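Local coordinates for protein dehalogenase (Rhodospirillaceae, PDB 6A41) that probably removes halide from halogenated substrates such as halohydrins, using a Rossmann-type fold shared with short-chain dehydrogenases and enoyl-ACP reductases, at residues Asp84-Ala88 / Pro185-Pro189; Ala120-Arg124 / Glu166-Ile172; His19-Arg23 / Tyr48-Phe52; Val177-Glu183 / Leu211-Leu217. One frame throughout, in Å; residues are numbered along the deposited sequence.

Contact 1: residues Asp84-Ala88 / Pro185-Pro189; sequences DAYPA and PDYFP
Tyr187 reaches across to the backbone of Ala85-Ala88 and meets it with its hydroxyl end first. With CG anti to its own carbonyl carbon (chi1 -57°), the phenol points at the Tyr86-Ala88 backbone, and OH donates a 2.7 Å hydrogen bond to Tyr86 O. The hydroxyl approaches from above the carbonyl plane, 35° out of it, while the same carbonyl oxygen sits at the edge of the tyrosine ring. Ala88 N lies at that ring's edge too, 4.0 Å from Tyr187 CE1. Ala85 points its methyl at the phenol end, CB lying 3.4 Å from Tyr187 OH; a residue this small lets the hydroxyl settle close to the loop. On the other segment, Asp186 lays its CB over the centre of the Tyr187 ring. Its carboxylate, whose OD2 is 3.8 Å from Ala85 CB, is turned to Lys15 in a salt bridge and to the backbone N of Phe16. The contact joins the loop leaving strand 79-83 to the loop before helix 190-193. Helix 147-158 borders it, setting Tyr149 against the Tyr187 ring and Arg153 against Ala85, while Tyr86 turns away to pack on helix 98-126.

Contact 2: residues Ala120-Arg124 / Glu166-Ile172; sequences APSMR and ELGRDSI
Arg124 leaves its helix with CG anti to the carbonyl carbon (chi1 -64°) and runs extended from CG to NE, which carries the guanidinium across to the turn at Asp170. Asp170 has a similar first torsion (chi1 -79°) that swings its carboxylate toward the arginine. The resulting salt bridge, Arg124 NH1 to Asp170 OD2 at 2.9 Å, is fairly straight, with an N-H...O angle of 162°. The oxygen lies in the guanidinium plane, yet the carboxylate itself stands nearly perpendicular to it, so a single oxygen takes the bond. NH2 adds a weak bond of 3.5 Å to Glu166 O, a carbonyl near the end of helix 160-167. Leu167 CD2 sits 3.3 Å above the plane over the centre of the guanidinium, leaving the edge for polar partners; a long arginine suits this place because it can lie flat on a leucine while serving acceptors at its rim. On the same helix, Met123 CB (the residue is a selenomethionine) packs against Ile172 CD1 at 3.5 Å. Lys127 takes Asp170 OD1, and Glu166 is bound mainly to the backbone N of Leu93 of a neighbouring subunit; that leucine also packs on Ala120 and Leu167. The contact thus ties the C-terminal part of helix 98-126 to the turn linking helix 160-167 with strand 172-179, at a subunit interface.

Contact 3: residues His19-Arg23 / Tyr48-Phe52; sequences HGTTR and YESQF
Aromatic packing between His19 and Phe52 forms the centre of this contact. The edge of the phenyl ring is directed at the imidazole face in a T-shaped pair, centroids 4.9 Å apart and planes at 71°, with Phe52 CE2 over the centre of the imidazole. Thr22 provides the apolar packing: its CG2 is 3.5 Å from Phe52 CG, and its CB lies over one face of that ring toward the rim, while Gln51 CG covers the opposite face, so the phenyl is held from both sides. A beta-branched threonine suits this place: chi1 of -66° puts OG1 anti to the carbonyl carbon, toward Tyr48, and CG2 anti to the backbone N, against Phe52. The threonine hydroxyl makes the polar link, Tyr48 OH donating to Thr22 OG1 at 2.8 Å with the oxygen at the edge of the tyrosine ring, in its plane. Thr22 OG1 is also bonded to Gly18 O of its own helix. Among the charged or polar ends, Arg23 NH2 meets the edge of Phe52, 3.9 Å from CE1, while its NH1 pairs with Asp215. His19 NE2 bonds Glu14, and Gln51 NE2 lies 3.6 Å from His19 CE1, the amide nearly perpendicular to the imidazole. Here the first turns of helix 18-27 meet the end of helix 42-51; these are the first two helices of the Rossmann fold, following strands 7-10 and 31-34.

Contact 4: residues Val177-Glu183 / Leu211-Leu217; sequences VGSNYVE and LGKSDEL
Leu217 is the main bump: CG lies anti to the backbone N (chi1 -176°), and the two methyls reach Val177 and Ser179. CD1 touches Val177 CG1 at 3.6 Å, and CD2 comes to 3.5 Å from Ser179 OG. A branched leucine fits, since its forked end lets CD1 meet Val177 while CD2 meets Ser179. In turn Val182 pushes CG1 into the first turn of the helix, 3.5 Å from Lys213 O and within packing range of Leu217 CB. Gly212, having no side chain, lets the backbones close to a CA-CA distance of 4.2 Å from Val182. Their single bridge has the parallel pattern: Gly212 N binds Tyr181 O at 2.8 Å, and Glu183 N binds Gly212 O at 2.9 Å. Beyond it Leu211 lays CD2 against Tyr181 CB, and Glu183 CG rests on the Gly212 carbonyl. Water joins Glu183 OE1 to Ser214 N at the helix start, where the N-cap Lys213 donates its N to Glu216 OE1, one half of a capping box. The contact thus lays the first turn of helix 214-225 against the end of strand 172-179, which runs between strands 129-136 and 236-239, and the loop that follows it. Trp243 packs on Tyr181, and Phe231 of a neighbouring subunit covers Tyr181 and Val182.

Overall arrangement
Contacts 1 and 4 involve the loops after strands 79-83 and 172-179, at the sheet edge that carries the active site in this family. Their centres are 12 Å apart and they touch where the Phe188 ring packs on Tyr181. Contact 3, a neighbouring helix pair, lies 16 Å (centres) from contact 4, joined to it by the salt bridge Arg23 NH1 to Asp215 OD1 (2.7 Å), and 18 Å from contact 1. Contact 1 borders Tyr149 and Arg153, spaced like the tyrosine-arginine pair of halohydrin dehalogenases, so it probably lies beside the active site. Contact 2 is 30 Å from contact 1 (centres), across the chain's centre, where strand 172-179 begins; like contact 4, it touches a neighbouring subunit.

Contact 1: residues Asp84-Ala88 / Pro185-Pro189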
loop_
_atom_site.group_PDB
_atom_site.type_symbol
_atom_site.label_atom_id
_atom_site.label_comp_id
_atom_site.label_asym_id
_atom_site.label_seq_id
_atom_site.Cartn_x
_atom_site.Cartn_y
_atom_site.Cartn_z
ATOM N N ASP A 84 11.621 -18.666 7.122
ATOM C CA ASP A 84 12.484 -18.012 8.088
ATOM C C ASP A 84 11.637 -17.499 9.254
ATOM O O ASP A 84 10.566 -16.909 9.048
ATOM C CB ASP A 84 13.266 -16.860 7.402
ATOM C CG ASP A 84 13.933 -17.350 6.125
ATOM O OD1 ASP A 84 14.868 -18.150 6.231
ATOM O OD2 ASP A 84 13.436 -16.990 5.025
ATOM N N ALA A 85 12.117 -17.779 10.473
ATOM C CA ALA A 85 11.418 -17.421 11.693
ATOM C C ALA A 85 12.353 -17.243 12.880
ATOM O O ALA A 85 13.115 -18.123 13.146
ATOM C CB ALA A 85 10.379 -18.407 12.040
ATOM N N TYR A 86 12.300 -16.039 13.455
ATOM C CA TYR A 86 12.946 -15.651 14.710
ATOM C C TYR A 86 11.827 -15.226 15.699
ATOM O O TYR A 86 10.780 -14.726 15.228
ATOM C CB TYR A 86 13.933 -14.462 14.443
ATOM C CG TYR A 86 14.735 -13.991 15.635
ATOM C CD1 TYR A 86 15.907 -14.625 16.045
ATOM C CD2 TYR A 86 14.253 -12.960 16.436
ATOM C CE1 TYR A 86 16.615 -14.226 17.204
ATOM C CE2 TYR A 86 14.951 -12.508 17.571
ATOM C CZ TYR A 86 16.132 -13.131 17.924
ATOM O OH TYR A 86 16.736 -12.664 19.047
ATOM N N PRO A 87 12.000 -15.443 17.013
ATOM C CA PRO A 87 10.896 -15.136 17.935
ATOM C C PRO A 87 10.476 -13.670 17.896
ATOM O O PRO A 87 11.331 -12.802 17.668
ATOM C CB PRO A 87 11.423 -15.498 19.315
ATOM C CG PRO A 87 12.540 -16.441 19.052
ATOM C CD PRO A 87 13.119 -16.130 17.702
ATOM N N ALA A 88 9.171 -13.422 18.019
ATOM C CA ALA A 88 8.692 -12.101 18.137
ATOM C C ALA A 88 8.838 -11.776 19.639
ATOM O O ALA A 88 7.977 -12.168 20.440
ATOM C CB ALA A 88 7.264 -12.047 17.701
ATOM N N PRO A 185 4.249 -23.566 14.711
ATOM C CA PRO A 185 4.985 -23.714 15.961
ATOM C C PRO A 185 5.710 -22.509 16.495
ATOM O O PRO A 185 6.030 -22.507 17.686
ATOM C CB PRO A 185 5.923 -24.882 15.658
ATOM C CG PRO A 185 6.120 -24.839 14.199
ATOM C CD PRO A 185 4.799 -24.464 13.655
ATOM N N ASP A 186 6.009 -21.525 15.658
ATOM C CA ASP A 186 6.784 -20.334 16.026
ATOM C C ASP A 186 5.963 -19.212 16.677
ATOM O O ASP A 186 6.337 -18.671 17.724
ATOM C CB ASP A 186 7.602 -19.840 14.822
ATOM C CG ASP A 186 8.735 -20.763 14.584
ATOM O OD1 ASP A 186 8.523 -21.884 13.993
ATOM O OD2 ASP A 186 9.812 -20.491 15.152
ATOM N N TYR A 187 4.834 -18.890 16.068
ATOM C CA TYR A 187 4.035 -17.758 16.464
ATOM C C TYR A 187 2.670 -18.140 17.076
ATOM O O TYR A 187 2.123 -17.314 17.805
ATOM C CB TYR A 187 3.874 -16.830 15.242
ATOM C CG TYR A 187 5.256 -16.405 14.709
ATOM C CD1 TYR A 187 6.160 -15.785 15.524
ATOM C CD2 TYR A 187 5.650 -16.740 13.463
ATOM C CE1 TYR A 187 7.476 -15.534 15.084
ATOM C CE2 TYR A 187 6.937 -16.427 12.969
ATOM C CZ TYR A 187 7.804 -15.767 13.749
ATOM O OH TYR A 187 9.125 -15.550 13.293
ATOM N N PHE A 188 2.065 -19.305 16.677
ATOM C CA PHE A 188 0.709 -19.682 17.155
ATOM C C PHE A 188 0.748 -21.155 17.544
ATOM O O PHE A 188 0.174 -21.974 16.872
ATOM C CB PHE A 188 -0.393 -19.332 16.110
ATOM C CG PHE A 188 -0.456 -17.866 15.867
ATOM C CD1 PHE A 188 -1.148 -17.058 16.743
ATOM C CD2 PHE A 188 0.371 -17.304 14.839
ATOM C CE1 PHE A 188 -1.046 -15.649 16.609
ATOM C CE2 PHE A 188 0.471 -15.939 14.693
ATOM C CZ PHE A 188 -0.275 -15.114 15.574
ATOM N N PRO A 189 1.496 -21.461 18.567
ATOM C CA PRO A 189 1.720 -22.848 18.905
ATOM C C PRO A 189 0.585 -23.410 19.732
ATOM O O PRO A 189 -0.281 -22.654 20.164
ATOM C CB PRO A 189 3.025 -22.805 19.751
ATOM C CG PRO A 189 2.929 -21.498 20.460
ATOM C CD PRO A 189 2.345 -20.550 19.403
#

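Contact 2: residues Ala120-Arg124 / Glu166-Ile172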
loop_
_atom_site.group_PDB
_atom_site.type_symbol
_atom_site.label_atom_id
_atom_site.label_comp_id
_atom_site.label_asym_id
_atom_site.label_seq_id
_atom_site.Cartn_x
_atom_site.Cartn_y
_atom_site.Cartn_z
ATOM N N ALA A 120 19.762 -18.813 -6.755
ATOM C CA ALA A 120 19.464 -18.048 -7.972
ATOM C C ALA A 120 20.339 -18.354 -9.243
ATOM O O ALA A 120 19.727 -18.517 -10.351
ATOM C CB ALA A 120 19.334 -16.528 -7.722
ATOM N N PRO A 121 21.642 -18.538 -9.092
ATOM C CA PRO A 121 22.432 -18.741 -10.274
ATOM C C PRO A 121 22.035 -20.004 -11.088
ATOM O O PRO A 121 22.055 -19.971 -12.337
ATOM C CB PRO A 121 23.860 -18.885 -9.730
ATOM C CG PRO A 121 23.866 -18.141 -8.485
ATOM C CD PRO A 121 22.499 -18.243 -7.919
ATOM N N SER A 122 21.664 -21.060 -10.399
ATOM C CA SER A 122 21.201 -22.278 -11.080
ATOM C C SER A 122 19.898 -22.085 -11.847
ATOM O O SER A 122 19.711 -22.672 -12.908
ATOM C CB SER A 122 21.038 -23.441 -10.094
ATOM O OG SER A 122 19.944 -23.226 -9.177
HETATM N N MSE A 123 19.025 -21.233 -11.323
HETATM C CA MSE A 123 17.735 -20.891 -11.963
HETATM C C MSE A 123 17.961 -20.058 -13.160
HETATM O O MSE A 123 17.259 -20.219 -14.168
HETATM C CB MSE A 123 16.813 -20.145 -10.999
HETATM C CG MSE A 123 16.576 -20.985 -9.758
HETATM SE SE MSE A 123 15.305 -20.045 -8.582
HETATM C CE MSE A 123 14.679 -21.561 -7.550
ATOM N N ARG A 124 18.921 -19.119 -13.089
ATOM C CA ARG A 124 19.127 -18.229 -14.194
ATOM C C ARG A 124 19.557 -18.982 -15.478
ATOM O O ARG A 124 19.114 -18.654 -16.588
ATOM C CB ARG A 124 20.118 -17.130 -13.868
ATOM C CG ARG A 124 19.639 -16.162 -12.754
ATOM C CD ARG A 124 20.677 -15.044 -12.850
ATOM N NE ARG A 124 20.604 -13.875 -12.059
ATOM C CZ ARG A 124 20.045 -12.764 -12.456
ATOM N NH1 ARG A 124 19.367 -12.674 -13.567
ATOM N NH2 ARG A 124 20.068 -11.761 -11.644
ATOM N N GLU A 166 15.233 -7.799 -10.520
ATOM C CA GLU A 166 16.569 -8.237 -10.897
ATOM C C GLU A 166 16.565 -9.632 -11.597
ATOM O O GLU A 166 17.305 -9.885 -12.591
ATOM C CB GLU A 166 17.367 -8.262 -9.557
ATOM C CG GLU A 166 18.754 -8.804 -9.669
ATOM C CD GLU A 166 19.678 -8.531 -8.461
ATOM O OE1 GLU A 166 19.452 -7.595 -7.601
ATOM O OE2 GLU A 166 20.701 -9.263 -8.476
ATOM N N LEU A 167 15.648 -10.518 -11.210
ATOM C CA LEU A 167 15.565 -11.852 -11.738
ATOM C C LEU A 167 14.456 -12.073 -12.770
ATOM O O LEU A 167 14.449 -13.130 -13.453
ATOM C CB LEU A 167 15.287 -12.805 -10.575
ATOM C CG LEU A 167 16.391 -12.932 -9.549
ATOM C CD1 LEU A 167 16.016 -13.706 -8.349
ATOM C CD2 LEU A 167 17.572 -13.604 -10.185
ATOM N N GLY A 168 13.603 -11.058 -13.002
ATOM C CA GLY A 168 12.393 -11.222 -13.853
ATOM C C GLY A 168 12.679 -11.452 -15.317
ATOM O O GLY A 168 11.912 -12.186 -16.009
ATOM N N ARG A 169 13.779 -10.907 -15.800
ATOM C CA ARG A 169 14.086 -11.149 -17.190
ATOM C C ARG A 169 14.504 -12.609 -17.473
ATOM O O ARG A 169 14.461 -13.088 -18.656
ATOM C CB ARG A 169 15.108 -10.150 -17.703
ATOM C CG ARG A 169 14.570 -8.688 -17.819
ATOM C CD ARG A 169 13.175 -8.572 -18.504
ATOM N NE ARG A 169 13.014 -7.160 -18.878
ATOM C CZ ARG A 169 11.916 -6.461 -18.757
ATOM N NH1 ARG A 169 10.895 -7.029 -18.241
ATOM N NH2 ARG A 169 11.830 -5.205 -19.052
ATOM N N ASP A 170 14.932 -13.296 -16.444
ATOM C CA ASP A 170 15.202 -14.727 -16.542
ATOM C C ASP A 170 13.998 -15.615 -16.193
ATOM O O ASP A 170 14.149 -16.801 -15.951
ATOM C CB ASP A 170 16.370 -15.019 -15.668
ATOM C CG ASP A 170 17.734 -14.616 -16.338
ATOM O OD1 ASP A 170 17.731 -14.296 -17.558
ATOM O OD2 ASP A 170 18.748 -14.642 -15.620
ATOM N N SER A 171 12.817 -14.982 -16.173
ATOM C CA SER A 171 11.565 -15.560 -15.882
ATOM C C SER A 171 11.433 -16.134 -14.454
ATOM O O SER A 171 10.474 -16.836 -14.178
ATOM C CB SER A 171 11.145 -16.625 -16.907
ATOM O OG SER A 171 11.264 -16.133 -18.220
ATOM N N ILE A 172 12.237 -15.761 -13.529
ATOM C CA ILE A 172 12.090 -16.283 -12.216
ATOM C C ILE A 172 11.218 -15.305 -11.455
ATOM O O ILE A 172 11.456 -14.075 -11.486
ATOM C CB ILE A 172 13.496 -16.291 -11.608
ATOM C CG1 ILE A 172 14.370 -17.299 -12.371
ATOM C CG2 ILE A 172 13.496 -16.543 -10.117
ATOM C CD1 ILE A 172 15.800 -16.981 -12.140
#

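Contact 3: residues His19-Arg23 / Tyr48-Phe52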
loop_
_atom_site.group_PDB
_atom_site.type_symbol
_atom_site.label_atom_id
_atom_site.label_comp_id
_atom_site.label_asym_id
_atom_site.label_seq_id
_atom_site.Cartn_x
_atom_site.Cartn_y
_atom_site.Cartn_z
ATOM N N HIS A 19 6.001 -27.693 7.654
ATOM C CA HIS A 19 5.187 -28.855 7.580
ATOM C C HIS A 19 3.994 -28.697 6.685
ATOM O O HIS A 19 3.685 -29.610 5.905
ATOM C CB HIS A 19 4.750 -29.311 8.979
ATOM C CG HIS A 19 5.872 -29.936 9.743
ATOM N ND1 HIS A 19 5.646 -30.811 10.784
ATOM C CD2 HIS A 19 7.202 -29.965 9.497
ATOM C CE1 HIS A 19 6.826 -31.238 11.230
ATOM N NE2 HIS A 19 7.779 -30.735 10.474
ATOM N N GLY A 20 3.287 -27.562 6.837
ATOM C CA GLY A 20 2.086 -27.274 5.942
ATOM C C GLY A 20 2.543 -27.314 4.497
ATOM O O GLY A 20 1.893 -27.895 3.664
ATOM N N THR A 21 3.678 -26.632 4.196
ATOM C CA THR A 21 4.112 -26.556 2.863
ATOM C C THR A 21 4.528 -27.965 2.369
ATOM O O THR A 21 4.199 -28.318 1.299
ATOM C CB THR A 21 5.275 -25.580 2.681
ATOM O OG1 THR A 21 4.862 -24.269 3.191
ATOM C CG2 THR A 21 5.635 -25.465 1.197
ATOM N N THR A 22 5.262 -28.736 3.169
ATOM C CA THR A 22 5.685 -30.078 2.724
ATOM C C THR A 22 4.478 -30.921 2.326
ATOM O O THR A 22 4.427 -31.561 1.254
ATOM C CB THR A 22 6.389 -30.803 3.879
ATOM O OG1 THR A 22 7.596 -30.149 4.189
ATOM C CG2 THR A 22 6.711 -32.241 3.505
ATOM N N ARG A 23 3.527 -30.897 3.244
ATOM C CA ARG A 23 2.289 -31.690 3.140
ATOM C C ARG A 23 1.485 -31.393 1.860
ATOM O O ARG A 23 1.083 -32.325 1.084
ATOM C CB ARG A 23 1.384 -31.462 4.370
ATOM C CG ARG A 23 0.192 -32.365 4.406
ATOM C CD ARG A 23 -0.793 -32.127 5.591
ATOM N NE ARG A 23 -0.051 -32.277 6.802
ATOM C CZ ARG A 23 0.348 -31.348 7.673
ATOM N NH1 ARG A 23 0.059 -30.101 7.592
ATOM N NH2 ARG A 23 1.097 -31.774 8.700
ATOM N N TYR A 48 11.302 -36.817 10.019
ATOM C CA TYR A 48 10.642 -35.969 8.955
ATOM C C TYR A 48 10.149 -36.851 7.775
ATOM O O TYR A 48 9.063 -36.755 7.245
ATOM C CB TYR A 48 11.611 -34.894 8.487
ATOM C CG TYR A 48 11.126 -34.060 7.319
ATOM C CD1 TYR A 48 10.118 -33.109 7.484
ATOM C CD2 TYR A 48 11.658 -34.254 6.085
ATOM C CE1 TYR A 48 9.652 -32.353 6.428
ATOM C CE2 TYR A 48 11.206 -33.512 5.039
ATOM C CZ TYR A 48 10.151 -32.572 5.199
ATOM O OH TYR A 48 9.829 -31.752 4.042
ATOM N N GLU A 49 11.030 -37.707 7.303
ATOM C CA GLU A 49 10.793 -38.532 6.180
ATOM C C GLU A 49 9.682 -39.574 6.480
ATOM O O GLU A 49 8.882 -39.889 5.577
ATOM C CB GLU A 49 12.055 -39.192 5.651
ATOM C CG GLU A 49 13.054 -38.174 5.065
ATOM C CD GLU A 49 14.276 -38.781 4.392
ATOM O OE1 GLU A 49 14.432 -40.037 4.507
ATOM O OE2 GLU A 49 15.066 -38.063 3.744
ATOM N N SER A 50 9.572 -40.036 7.694
ATOM C CA SER A 50 8.523 -40.972 7.986
ATOM C C SER A 50 7.156 -40.250 8.097
ATOM O O SER A 50 6.109 -40.792 7.750
ATOM C CB SER A 50 8.916 -41.799 9.194
ATOM O OG SER A 50 8.493 -41.108 10.308
ATOM N N GLN A 51 7.145 -39.010 8.577
ATOM C CA GLN A 51 5.928 -38.179 8.616
ATOM C C GLN A 51 5.488 -37.715 7.224
ATOM O O GLN A 51 4.273 -37.662 6.970
ATOM C CB GLN A 51 6.218 -36.996 9.503
ATOM C CG GLN A 51 5.152 -36.062 9.931
ATOM C CD GLN A 51 5.765 -35.100 11.021
ATOM O OE1 GLN A 51 7.042 -35.146 11.472
ATOM N NE2 GLN A 51 4.895 -34.272 11.477
ATOM N N PHE A 52 6.451 -37.477 6.312
ATOM C CA PHE A 52 6.165 -36.955 4.986
ATOM C C PHE A 52 6.831 -37.794 3.907
ATOM O O PHE A 52 7.810 -37.355 3.278
ATOM C CB PHE A 52 6.668 -35.500 4.919
ATOM C CG PHE A 52 6.023 -34.593 5.934
ATOM C CD1 PHE A 52 4.679 -34.227 5.809
ATOM C CD2 PHE A 52 6.713 -34.144 7.037
ATOM C CE1 PHE A 52 4.031 -33.440 6.784
ATOM C CE2 PHE A 52 6.095 -33.256 7.953
ATOM C CZ PHE A 52 4.761 -32.964 7.854
#

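Contact 4: residues Val177-Glu183 / Leu211-Leu217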
loop_
_atom_site.group_PDB
_atom_site.type_symbol
_atom_site.label_atom_id
_atom_site.label_comp_id
_atom_site.label_asym_id
_atom_site.label_seq_id
_atom_site.Cartn_x
_atom_site.Cartn_y
_atom_site.Cartn_z
ATOM N N VAL A 177 4.890 -14.420 1.216
ATOM C CA VAL A 177 3.554 -14.602 1.811
ATOM C C VAL A 177 3.681 -13.966 3.216
ATOM O O VAL A 177 4.520 -14.313 3.973
ATOM C CB VAL A 177 3.184 -16.077 1.963
ATOM C CG1 VAL A 177 1.795 -16.179 2.688
ATOM C CG2 VAL A 177 3.009 -16.725 0.578
ATOM N N GLY A 178 2.839 -12.986 3.500
ATOM C CA GLY A 178 2.816 -12.257 4.728
ATOM C C GLY A 178 1.835 -12.918 5.659
ATOM O O GLY A 178 0.659 -12.572 5.686
ATOM N N SER A 179 2.284 -13.935 6.319
ATOM C CA SER A 179 1.385 -14.654 7.257
ATOM C C SER A 179 1.114 -13.927 8.545
ATOM O O SER A 179 1.922 -13.162 9.054
ATOM C CB SER A 179 1.976 -16.024 7.643
ATOM O OG SER A 179 1.013 -16.908 8.206
ATOM N N ASN A 180 -0.068 -14.166 9.110
ATOM C CA ASN A 180 -0.278 -13.907 10.550
ATOM C C ASN A 180 -1.512 -14.748 10.990
ATOM O O ASN A 180 -2.366 -15.092 10.214
ATOM C CB ASN A 180 -0.541 -12.376 10.870
ATOM C CG ASN A 180 -0.115 -11.915 12.339
ATOM O OD1 ASN A 180 -0.268 -10.712 12.696
ATOM N ND2 ASN A 180 0.329 -12.810 13.136
ATOM N N TYR A 181 -1.565 -15.068 12.285
ATOM C CA TYR A 181 -2.622 -15.832 12.893
ATOM C C TYR A 181 -2.808 -17.206 12.272
ATOM O O TYR A 181 -3.971 -17.636 12.197
ATOM C CB TYR A 181 -3.955 -15.013 12.872
ATOM C CG TYR A 181 -3.795 -13.767 13.677
ATOM C CD1 TYR A 181 -3.735 -13.871 15.026
ATOM C CD2 TYR A 181 -3.717 -12.514 13.115
ATOM C CE1 TYR A 181 -3.552 -12.794 15.835
ATOM C CE2 TYR A 181 -3.514 -11.400 13.880
ATOM C CZ TYR A 181 -3.459 -11.519 15.279
ATOM O OH TYR A 181 -3.207 -10.429 16.134
ATOM N N VAL A 182 -1.723 -17.849 11.798
ATOM C CA VAL A 182 -1.761 -19.187 11.241
ATOM C C VAL A 182 -1.160 -20.129 12.275
ATOM O O VAL A 182 -0.037 -19.859 12.761
ATOM C CB VAL A 182 -0.991 -19.343 9.954
ATOM C CG1 VAL A 182 -1.025 -20.817 9.495
ATOM C CG2 VAL A 182 -1.527 -18.426 8.890
ATOM N N GLU A 183 -1.916 -21.176 12.637
ATOM C CA GLU A 183 -1.418 -22.225 13.561
ATOM C C GLU A 183 -0.052 -22.639 13.061
ATOM O O GLU A 183 0.087 -23.112 11.937
ATOM C CB GLU A 183 -2.328 -23.420 13.591
ATOM C CG GLU A 183 -3.693 -23.029 14.109
ATOM C CD GLU A 183 -4.741 -24.167 14.012
ATOM O OE1 GLU A 183 -4.401 -25.267 13.528
ATOM O OE2 GLU A 183 -5.888 -23.924 14.422
ATOM N N LEU A 211 -8.299 -18.674 13.553
ATOM C CA LEU A 211 -6.926 -18.834 13.064
ATOM C C LEU A 211 -6.853 -19.649 11.827
ATOM O O LEU A 211 -7.758 -20.433 11.513
ATOM C CB LEU A 211 -6.012 -19.472 14.112
ATOM C CG LEU A 211 -5.836 -18.804 15.416
ATOM C CD1 LEU A 211 -4.639 -19.377 16.189
ATOM C CD2 LEU A 211 -5.667 -17.336 15.410
ATOM N N GLY A 212 -5.803 -19.427 11.054
ATOM C CA GLY A 212 -5.609 -20.115 9.839
ATOM C C GLY A 212 -4.927 -21.425 10.069
ATOM O O GLY A 212 -4.358 -21.719 11.141
ATOM N N LYS A 213 -5.113 -22.302 9.109
ATOM C CA LYS A 213 -4.531 -23.624 9.109
ATOM C C LYS A 213 -3.185 -23.669 8.436
ATOM O O LYS A 213 -2.925 -22.957 7.424
ATOM C CB LYS A 213 -5.479 -24.608 8.402
ATOM C CG LYS A 213 -6.739 -24.729 9.251
ATOM C CD LYS A 213 -7.615 -25.851 8.785
ATOM C CE LYS A 213 -7.926 -25.782 7.290
ATOM N NZ LYS A 213 -9.356 -26.261 7.073
ATOM N N SER A 214 -2.309 -24.547 8.956
ATOM C CA SER A 214 -0.976 -24.618 8.384
ATOM C C SER A 214 -1.130 -25.112 6.895
ATOM O O SER A 214 -0.345 -24.648 6.060
ATOM C CB SER A 214 -0.025 -25.572 9.151
ATOM O OG SER A 214 -0.603 -26.839 9.004
ATOM N N ASP A 215 -2.128 -25.961 6.591
ATOM C CA ASP A 215 -2.474 -26.320 5.214
ATOM C C ASP A 215 -2.922 -25.223 4.245
ATOM O O ASP A 215 -2.738 -25.388 3.014
ATOM C CB ASP A 215 -3.456 -27.437 5.195
ATOM C CG ASP A 215 -2.742 -28.777 5.601
ATOM O OD1 ASP A 215 -1.473 -28.853 5.795
ATOM O OD2 ASP A 215 -3.462 -29.742 5.723
ATOM N N GLU A 216 -3.491 -24.150 4.814
ATOM C CA GLU A 216 -3.891 -22.957 4.056
ATOM C C GLU A 216 -2.661 -22.151 3.681
ATOM O O GLU A 216 -2.507 -21.732 2.502
ATOM C CB GLU A 216 -4.892 -22.040 4.802
ATOM C CG GLU A 216 -6.267 -22.630 4.859
ATOM C CD GLU A 216 -7.234 -22.047 5.937
ATOM O OE1 GLU A 216 -6.822 -21.604 7.011
ATOM O OE2 GLU A 216 -8.447 -22.069 5.634
ATOM N N LEU A 217 -1.818 -21.932 4.686
ATOM C CA LEU A 217 -0.484 -21.266 4.378
ATOM C C LEU A 217 0.294 -22.108 3.394
ATOM O O LEU A 217 0.854 -21.558 2.423
ATOM C CB LEU A 217 0.261 -21.033 5.652
ATOM C CG LEU A 217 1.592 -20.287 5.563
ATOM C CD1 LEU A 217 1.499 -19.036 4.815
ATOM C CD2 LEU A 217 2.101 -19.960 6.938
HETATM O O HOH W 1 -2.952 -26.112 11.185
#